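Local structure of acyl-CoA dehydrogenase (Geobacillus kaustophilus, 2PG0) at residues A[352-355]-A[356-360]. The protein probably catalyses the FAD-dependent alpha-beta dehydrogenation of thioester-bound acyl chains. Sequence-based numbering, arbitrary orientation.
Sequences EYEI and ARRYR
The R358 guanidinium takes E354 OE2 at its edge, near its plane, while R357 NH2 lies over the centre of one of its faces, 3.0 Å above the plane. R357 in turn has E354 CG over one face of its guanidinium, with NH1 3.9 Å from that carbon. R358 grips side-on: NH2 (2.8 Å) and NE (2.9 Å) both donate to E354 OE2, from the same face of a carboxylate turned 49° from the guanidinium. E354 runs out extended, and a bend at chi2 (-83°) swings R358 back to meet it. Outer nitrogens of the arginines also bond to backbone carbonyls of E82, K83 (R358) and V84 (R357) at the end of helix 71-84; carboxylate and carbonyls together probably favour both positive charges. The backbone bonds R358 N to E354 O and Y359 N to I355 O (2.9 Å) continue the helix. I355 CD1 lies 4.1 Å from R358 CB. Y353 O receives A356 N (3.1 Å), and a water links that carbonyl to R357 N. An i to i+4 salt bridge along helix 354-361 thus positions R358, and the arginine-to-carbonyl bonds join this helix to the N-terminal helical domain of the acyl-CoA dehydrogenase fold.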
ATOM      1  N   GLU A 352      18.594  13.127 -19.489  1.00 17.35           N
ATOM      2  CA  GLU A 352      18.632  12.707 -20.890  1.00 18.75           C
ATOM      3  C   GLU A 352      17.553  11.674 -21.225  1.00 17.79           C
ATOM      4  O   GLU A 352      17.192  11.517 -22.389  1.00 17.95           O
ATOM      5  CB  GLU A 352      20.020  12.186 -21.270  1.00 18.80           C
ATOM      6  CG  GLU A 352      21.072  13.289 -21.416  1.00 21.34           C
ATOM      7  CD  GLU A 352      22.476  12.732 -21.578  1.00 22.13           C
ATOM      8  OE1 GLU A 352      22.741  12.080 -22.613  1.00 27.45           O
ATOM      9  OE2 GLU A 352      23.313  12.933 -20.662  1.00 27.48           O
ATOM     10  N   TYR A 353      17.041  10.970 -20.212  1.00 17.23           N
ATOM     11  CA  TYR A 353      15.924  10.045 -20.409  1.00 16.48           C
ATOM     12  C   TYR A 353      14.591  10.730 -20.117  1.00 16.48           C
ATOM     13  O   TYR A 353      14.443  11.404 -19.089  1.00 16.03           O
ATOM     14  CB  TYR A 353      16.091   8.786 -19.548  1.00 16.73           C
ATOM     15  CG  TYR A 353      17.074   7.785 -20.132  1.00 16.97           C
ATOM     16  CD1 TYR A 353      18.443   8.059 -20.159  1.00 17.37           C
ATOM     17  CD2 TYR A 353      16.635   6.570 -20.661  1.00 17.13           C
ATOM     18  CE1 TYR A 353      19.345   7.155 -20.689  1.00 17.72           C
ATOM     19  CE2 TYR A 353      17.534   5.659 -21.203  1.00 17.62           C
ATOM     20  CZ  TYR A 353      18.887   5.961 -21.213  1.00 17.71           C
ATOM     21  OH  TYR A 353      19.795   5.063 -21.742  1.00 18.01           O
ATOM     22  N   GLU A 354      13.628  10.551 -21.024  1.00 15.73           N
ATOM     23  CA  GLU A 354      12.319  11.214 -20.932  1.00 15.58           C
ATOM     24  C   GLU A 354      11.573  10.931 -19.622  1.00 14.99           C
ATOM     25  O   GLU A 354      10.865  11.804 -19.106  1.00 14.91           O
ATOM     26  CB  GLU A 354      11.448  10.808 -22.116  1.00 15.77           C
ATOM     27  CG  GLU A 354      10.149  11.572 -22.230  1.00 16.35           C
ATOM     28  CD  GLU A 354       9.300  11.080 -23.380  1.00 17.38           C
ATOM     29  OE1 GLU A 354       9.828  10.966 -24.510  1.00 17.61           O
ATOM     30  OE2 GLU A 354       8.112  10.803 -23.154  1.00 15.83           O
ATOM     31  N   ILE A 355      11.724   9.716 -19.093  1.00 14.93           N
ATOM     32  CA  ILE A 355      11.052   9.348 -17.839  1.00 14.77           C
ATOM     33  C   ILE A 355      11.363  10.284 -16.666  1.00 14.34           C
ATOM     34  O   ILE A 355      10.499  10.503 -15.818  1.00 14.56           O
ATOM     35  CB  ILE A 355      11.259   7.852 -17.443  1.00 15.04           C
ATOM     36  CG1 ILE A 355      10.223   7.423 -16.395  1.00 14.87           C
ATOM     37  CG2 ILE A 355      12.678   7.577 -16.963  1.00 15.28           C
ATOM     38  CD1 ILE A 355       8.772   7.581 -16.871  1.00 16.02           C
ATOM     39  N   ALA A 356      12.576  10.839 -16.625  1.00 14.02           N
ATOM     40  CA  ALA A 356      12.960  11.764 -15.551  1.00 13.39           C
ATOM     41  C   ALA A 356      12.004  12.959 -15.500  1.00 12.95           C
ATOM     42  O   ALA A 356      11.494  13.326 -14.431  1.00 12.34           O
ATOM     43  CB  ALA A 356      14.402  12.231 -15.731  1.00 13.66           C
ATOM     44  N   ARG A 357      11.768  13.554 -16.667  1.00 12.52           N
ATOM     45  CA  ARG A 357      10.877  14.702 -16.812  1.00 12.15           C
ATOM     46  C   ARG A 357       9.422  14.343 -16.494  1.00 11.62           C
ATOM     47  O   ARG A 357       8.732  15.083 -15.786  1.00 10.89           O
ATOM     48  CB  ARG A 357      10.992  15.216 -18.235  1.00 12.75           C
ATOM     49  CG  ARG A 357      10.201  16.419 -18.573  1.00 14.58           C
ATOM     50  CD  ARG A 357      10.084  16.401 -20.084  1.00 20.52           C
ATOM     51  NE  ARG A 357       8.781  15.921 -20.441  1.00 21.04           N
ATOM     52  CZ  ARG A 357       8.400  15.468 -21.628  1.00 18.36           C
ATOM     53  NH1 ARG A 357       9.242  15.351 -22.663  1.00 18.55           N
ATOM     54  NH2 ARG A 357       7.139  15.119 -21.753  1.00 15.77           N
ATOM     55  N   ARG A 358       8.962  13.201 -17.012  1.00 11.38           N
ATOM     56  CA  ARG A 358       7.607  12.716 -16.731  1.00 11.32           C
ATOM     57  C   ARG A 358       7.411  12.555 -15.221  1.00 11.08           C
ATOM     58  O   ARG A 358       6.374  12.943 -14.683  1.00 10.92           O
ATOM     59  CB  ARG A 358       7.335  11.390 -17.451  1.00 11.05           C
ATOM     60  CG  ARG A 358       7.524  11.442 -18.980  1.00 12.62           C
ATOM     61  CD  ARG A 358       6.298  11.976 -19.676  1.00 14.33           C
ATOM     62  NE  ARG A 358       6.438  11.954 -21.137  1.00 14.11           N
ATOM     63  CZ  ARG A 358       5.582  12.518 -21.983  1.00 14.35           C
ATOM     64  NH1 ARG A 358       4.504  13.166 -21.533  1.00 12.06           N
ATOM     65  NH2 ARG A 358       5.810  12.441 -23.292  1.00 13.98           N
ATOM     66  N   TYR A 359       8.427  12.005 -14.553  1.00 11.32           N
ATOM     67  CA  TYR A 359       8.409  11.803 -13.095  1.00 11.41           C
ATOM     68  C   TYR A 359       8.286  13.126 -12.331  1.00 11.33           C
ATOM     69  O   TYR A 359       7.492  13.230 -11.395  1.00 11.03           O
ATOM     70  CB  TYR A 359       9.659  11.031 -12.648  1.00 11.81           C
ATOM     71  CG  TYR A 359       9.788  10.856 -11.144  1.00 12.16           C
ATOM     72  CD1 TYR A 359       9.358   9.676 -10.526  1.00 12.80           C
ATOM     73  CD2 TYR A 359      10.357  11.852 -10.350  1.00 11.68           C
ATOM     74  CE1 TYR A 359       9.485   9.497  -9.150  1.00 13.25           C
ATOM     75  CE2 TYR A 359      10.492  11.689  -8.977  1.00 12.51           C
ATOM     76  CZ  TYR A 359      10.048  10.510  -8.382  1.00 13.30           C
ATOM     77  OH  TYR A 359      10.178  10.329  -7.023  1.00 14.39           O
ATOM     78  N   ARG A 360       9.073  14.126 -12.727  1.00 10.69           N
ATOM     79  CA  ARG A 360       9.021  15.450 -12.085  1.00 11.11           C
ATOM     80  C   ARG A 360       7.701  16.176 -12.343  1.00 10.86           C
ATOM     81  O   ARG A 360       7.263  16.975 -11.520  1.00 11.01           O
ATOM     82  CB  ARG A 360      10.189  16.332 -12.543  1.00 11.02           C
ATOM     83  CG  ARG A 360      11.555  15.936 -11.961  1.00 11.29           C
ATOM     84  CD  ARG A 360      12.636  16.959 -12.286  1.00 12.14           C
ATOM     85  NE  ARG A 360      12.981  16.941 -13.709  1.00 13.15           N
ATOM     86  CZ  ARG A 360      12.476  17.767 -14.620  1.00 13.24           C
ATOM     87  NH1 ARG A 360      11.594  18.697 -14.269  1.00 12.15           N
ATOM     88  NH2 ARG A 360      12.854  17.653 -15.891  1.00 12.61           N
TER
HETATM   89  O   HOH W   1      13.791  14.024 -19.042  1.00 19.81           O